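Local structure of xylulokinase (Brucella ovis, 5VM1) at residues Gln372-Arg383 against Ser408-Leu419. The protein probably phosphorylates D-xylulose at the expense of ATP, giving D-xylulose 5-phosphate, as a member of the FGGY family of carbohydrate kinases. Sequence-based numbering, arbitrary orientation.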
loop_
_atom_site.group_PDB
_atom_site.type_symbol
_atom_site.label_atom_id
_atom_site.label_comp_id
_atom_site.label_asym_id
_atom_site.label_seq_id
_atom_site.Cartn_x
_atom_site.Cartn_y
_atom_site.Cartn_z
ATOM N N GLN A 372 24.511 11.530 1.502
ATOM C CA GLN A 372 23.700 12.713 1.209
ATOM C C GLN A 372 23.068 12.643 -0.180
ATOM O O GLN A 372 21.877 12.928 -0.343
ATOM C CB GLN A 372 24.558 13.954 1.331
ATOM C CG GLN A 372 23.841 15.255 1.233
ATOM C CD GLN A 372 24.840 16.396 1.222
ATOM O OE1 GLN A 372 25.770 16.431 2.033
ATOM N NE2 GLN A 372 24.685 17.307 0.274
ATOM N N ALA A 373 23.837 12.235 -1.187
ATOM C CA ALA A 373 23.294 12.179 -2.540
ATOM C C ALA A 373 22.224 11.094 -2.667
ATOM O O ALA A 373 21.325 11.211 -3.510
ATOM C CB ALA A 373 24.423 11.961 -3.544
ATOM N N VAL A 374 22.326 10.021 -1.875
ATOM C CA VAL A 374 21.290 8.989 -1.886
ATOM C C VAL A 374 19.982 9.548 -1.341
ATOM O O VAL A 374 18.915 9.322 -1.916
ATOM C CB VAL A 374 21.732 7.739 -1.093
ATOM C CG1 VAL A 374 20.550 6.735 -0.938
ATOM C CG2 VAL A 374 22.953 7.075 -1.735
ATOM N N LEU A 375 20.042 10.286 -0.230
ATOM C CA LEU A 375 18.827 10.876 0.321
ATOM C C LEU A 375 18.282 11.955 -0.603
ATOM O O LEU A 375 17.068 12.003 -0.854
ATOM C CB LEU A 375 19.078 11.433 1.727
ATOM C CG LEU A 375 19.650 10.516 2.827
ATOM C CD1 LEU A 375 19.518 11.134 4.213
ATOM C CD2 LEU A 375 19.037 9.115 2.794
ATOM N N GLU A 376 19.164 12.811 -1.146
ATOM C CA GLU A 376 18.716 13.823 -2.104
ATOM C C GLU A 376 18.030 13.189 -3.306
ATOM O O GLU A 376 16.958 13.644 -3.731
ATOM C CB GLU A 376 19.895 14.660 -2.574
ATOM C CG GLU A 376 20.376 15.707 -1.620
ATOM C CD GLU A 376 21.813 16.133 -1.925
ATOM O OE1 GLU A 376 22.378 15.634 -2.929
ATOM O OE2 GLU A 376 22.365 16.952 -1.152
ATOM N N GLY A 377 18.628 12.121 -3.842
ATOM C CA GLY A 377 18.088 11.477 -5.028
ATOM C C GLY A 377 16.724 10.851 -4.795
ATOM O O GLY A 377 15.840 10.925 -5.653
ATOM N N VAL A 378 16.533 10.199 -3.647
ATOM C CA VAL A 378 15.206 9.669 -3.377
ATOM C C VAL A 378 14.227 10.809 -3.196
ATOM O O VAL A 378 13.118 10.763 -3.728
ATOM C CB VAL A 378 15.211 8.731 -2.156
ATOM C CG1 VAL A 378 13.787 8.533 -1.641
ATOM C CG2 VAL A 378 15.771 7.398 -2.558
ATOM N N ALA A 379 14.653 11.893 -2.536
ATOM C CA ALA A 379 13.801 13.078 -2.442
ATOM C C ALA A 379 13.391 13.573 -3.829
ATOM O O ALA A 379 12.214 13.880 -4.059
ATOM C CB ALA A 379 14.518 14.187 -1.677
ATOM N N PHE A 380 14.344 13.615 -4.777
ATOM C CA PHE A 380 14.039 14.039 -6.142
ATOM C C PHE A 380 13.074 13.085 -6.847
ATOM O O PHE A 380 12.179 13.531 -7.581
ATOM C CB PHE A 380 15.334 14.172 -6.947
ATOM C CG PHE A 380 16.224 15.248 -6.459
ATOM C CD1 PHE A 380 15.681 16.421 -5.996
ATOM C CD2 PHE A 380 17.602 15.086 -6.431
ATOM C CE1 PHE A 380 16.489 17.433 -5.523
ATOM C CE2 PHE A 380 18.417 16.086 -5.952
ATOM C CZ PHE A 380 17.862 17.261 -5.492
ATOM N N ALA A 381 13.204 11.781 -6.610
ATOM C CA ALA A 381 12.208 10.846 -7.137
ATOM C C ALA A 381 10.823 11.142 -6.575
ATOM O O ALA A 381 9.831 11.091 -7.303
ATOM C CB ALA A 381 12.601 9.407 -6.819
ATOM N N ILE A 382 10.730 11.445 -5.278
ATOM C CA ILE A 382 9.445 11.864 -4.720
ATOM C C ILE A 382 8.939 13.123 -5.427
ATOM O O ILE A 382 7.756 13.239 -5.739
ATOM C CB ILE A 382 9.565 12.086 -3.199
ATOM C CG1 ILE A 382 9.912 10.782 -2.485
ATOM C CG2 ILE A 382 8.255 12.632 -2.635
ATOM C CD1 ILE A 382 10.279 10.977 -1.071
ATOM N N ARG A 383 9.823 14.072 -5.712
ATOM C CA ARG A 383 9.393 15.268 -6.434
ATOM C C ARG A 383 8.955 14.925 -7.857
ATOM O O ARG A 383 8.038 15.553 -8.399
ATOM C CB ARG A 383 10.499 16.336 -6.374
ATOM C CG ARG A 383 10.881 16.993 -7.632
ATOM C CD ARG A 383 10.533 18.442 -7.650
ATOM N NE ARG A 383 11.560 19.369 -7.158
ATOM C CZ ARG A 383 11.762 20.578 -7.697
ATOM N NH1 ARG A 383 12.685 21.406 -7.209
ATOM N NH2 ARG A 383 11.046 20.952 -8.758
ATOM N N SER A 408 14.642 9.610 9.819
ATOM C CA SER A 408 15.810 10.425 9.501
ATOM C C SER A 408 15.398 11.895 9.381
ATOM O O SER A 408 14.703 12.282 8.435
ATOM C CB SER A 408 16.461 9.945 8.208
ATOM O OG SER A 408 17.284 10.970 7.700
ATOM N N THR A 409 15.863 12.718 10.322
ATOM C CA THR A 409 15.616 14.153 10.245
ATOM C C THR A 409 16.197 14.736 8.959
ATOM O O THR A 409 15.602 15.627 8.341
ATOM C CB THR A 409 16.209 14.854 11.470
ATOM O OG1 THR A 409 15.694 14.258 12.663
ATOM C CG2 THR A 409 15.859 16.314 11.463
ATOM N N TYR A 410 17.367 14.256 8.541
ATOM C CA TYR A 410 17.941 14.761 7.299
ATOM C C TYR A 410 17.013 14.476 6.134
ATOM O O TYR A 410 16.747 15.360 5.312
ATOM C CB TYR A 410 19.323 14.153 7.041
ATOM C CG TYR A 410 20.137 14.964 6.059
ATOM C CD1 TYR A 410 19.869 14.915 4.698
ATOM C CD2 TYR A 410 21.158 15.810 6.507
ATOM C CE1 TYR A 410 20.595 15.670 3.805
ATOM C CE2 TYR A 410 21.897 16.570 5.619
ATOM C CZ TYR A 410 21.606 16.500 4.265
ATOM O OH TYR A 410 22.322 17.262 3.366
ATOM N N TRP A 411 16.500 13.242 6.055
ATOM C CA TRP A 411 15.666 12.858 4.917
ATOM C C TRP A 411 14.419 13.711 4.835
ATOM O O TRP A 411 13.978 14.058 3.735
ATOM C CB TRP A 411 15.263 11.386 4.989
ATOM C CG TRP A 411 15.302 10.716 3.653
ATOM C CD1 TRP A 411 15.358 11.321 2.425
ATOM C CD2 TRP A 411 15.384 9.306 3.411
ATOM N NE1 TRP A 411 15.441 10.366 1.431
ATOM C CE2 TRP A 411 15.463 9.124 2.014
ATOM C CE3 TRP A 411 15.385 8.178 4.241
ATOM C CZ2 TRP A 411 15.545 7.861 1.435
ATOM C CZ3 TRP A 411 15.458 6.931 3.659
ATOM C CH2 TRP A 411 15.536 6.780 2.277
ATOM N N LEU A 412 13.821 14.033 5.988
ATOM C CA LEU A 412 12.595 14.831 6.006
ATOM C C LEU A 412 12.855 16.262 5.568
ATOM O O LEU A 412 12.055 16.836 4.818
ATOM C CB LEU A 412 11.962 14.810 7.397
ATOM C CG LEU A 412 11.507 13.438 7.865
ATOM C CD1 LEU A 412 10.916 13.555 9.245
ATOM C CD2 LEU A 412 10.492 12.876 6.882
ATOM N N LYS A 413 13.958 16.857 6.039
ATOM C CA LYS A 413 14.307 18.207 5.604
ATOM C C LYS A 413 14.640 18.223 4.117
ATOM O O LYS A 413 14.288 19.167 3.404
ATOM C CB LYS A 413 15.490 18.733 6.415
ATOM C CG LYS A 413 15.201 18.888 7.887
ATOM C CD LYS A 413 16.167 19.833 8.550
ATOM C CE LYS A 413 16.065 19.754 10.051
ATOM N NZ LYS A 413 17.156 20.496 10.701
ATOM N N ALA A 414 15.281 17.165 3.626
ATOM C CA ALA A 414 15.570 17.081 2.201
ATOM C C ALA A 414 14.289 16.987 1.375
ATOM O O ALA A 414 14.160 17.670 0.353
ATOM C CB ALA A 414 16.481 15.889 1.920
ATOM N N ILE A 415 13.329 16.158 1.799
ATOM C CA ILE A 415 12.088 16.001 1.032
ATOM C C ILE A 415 11.256 17.289 1.061
ATOM O O ILE A 415 10.694 17.704 0.040
ATOM C CB ILE A 415 11.297 14.784 1.556
ATOM C CG1 ILE A 415 12.144 13.517 1.397
ATOM C CG2 ILE A 415 9.995 14.628 0.813
ATOM C CD1 ILE A 415 11.630 12.292 2.151
ATOM N N ALA A 416 11.187 17.955 2.219
ATOM C CA ALA A 416 10.454 19.217 2.306
ATOM C C ALA A 416 11.093 20.287 1.430
ATOM O O ALA A 416 10.396 21.058 0.760
ATOM C CB ALA A 416 10.379 19.701 3.757
ATOM N N THR A 417 12.415 20.379 1.447
ATOM C CA THR A 417 13.027 21.407 0.628
ATOM C C THR A 417 12.944 21.071 -0.860
ATOM O O THR A 417 12.822 21.979 -1.699
ATOM C CB THR A 417 14.456 21.639 1.111
ATOM O OG1 THR A 417 14.396 22.046 2.491
ATOM C CG2 THR A 417 15.187 22.698 0.251
ATOM N N ALA A 418 12.946 19.782 -1.205
ATOM C CA ALA A 418 12.827 19.420 -2.607
ATOM C C ALA A 418 11.426 19.719 -3.142
ATOM O O ALA A 418 11.279 20.117 -4.302
ATOM C CB ALA A 418 13.208 17.951 -2.806
ATOM N N LEU A 419 10.386 19.534 -2.314
ATOM C CA LEU A 419 8.996 19.773 -2.707
ATOM C C LEU A 419 8.518 21.179 -2.408
ATOM O O LEU A 419 7.533 21.623 -3.005
ATOM C CB LEU A 419 8.056 18.821 -1.961
ATOM C CG LEU A 419 8.385 17.329 -1.987
ATOM C CD1 LEU A 419 7.385 16.596 -1.157
ATOM C CD2 LEU A 419 8.409 16.752 -3.402
#
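L375 inserts its branched end between Y410 and W411 where helix 367-390 packs on helix 409-419. L375 CB already stands over the indole face, above the pyrrole side, 3.8 Å from W411 CD1. With CG anti to the carbonyl carbon, the fork at CG carries the two methyls to the two rings: L375 CD1 turns to the tyrosine, 3.8 Å from Y410 CD1, whereas L375 CD2 settles over the same face of W411, 3.7 Å from the centroid of the six-membered ring and only 15° off its normal, a CH-pi contact. The L375 and W411 side chains cross at about a right angle. W411 NE1 also gives a weak hydrogen bond to L375 O (3.2 Å, 130° at the hydrogen), an oxygen that already accepts from A379 N, and V378 CB sits in plane at the edge of the W411 ring. Further along, small residues bring the backbones together: A379 CB rests 3.9 Å from I415 CG1 and also touches A414 and A418, with A379 and I415 CA atoms 4.9 Å apart. I382 CD1 then meets I415 CD1 at 3.7 Å, and L419 CD2 lies against R383, whose NH1 forms a salt bridge with D474. The two segments run at 42° to each other and belong to the C-terminal FGGY domain; strand 259-263 receives I382 and I415, helix 470-488 packs on F380 and A414, and helix 319-326 adjoins L375 and Y410.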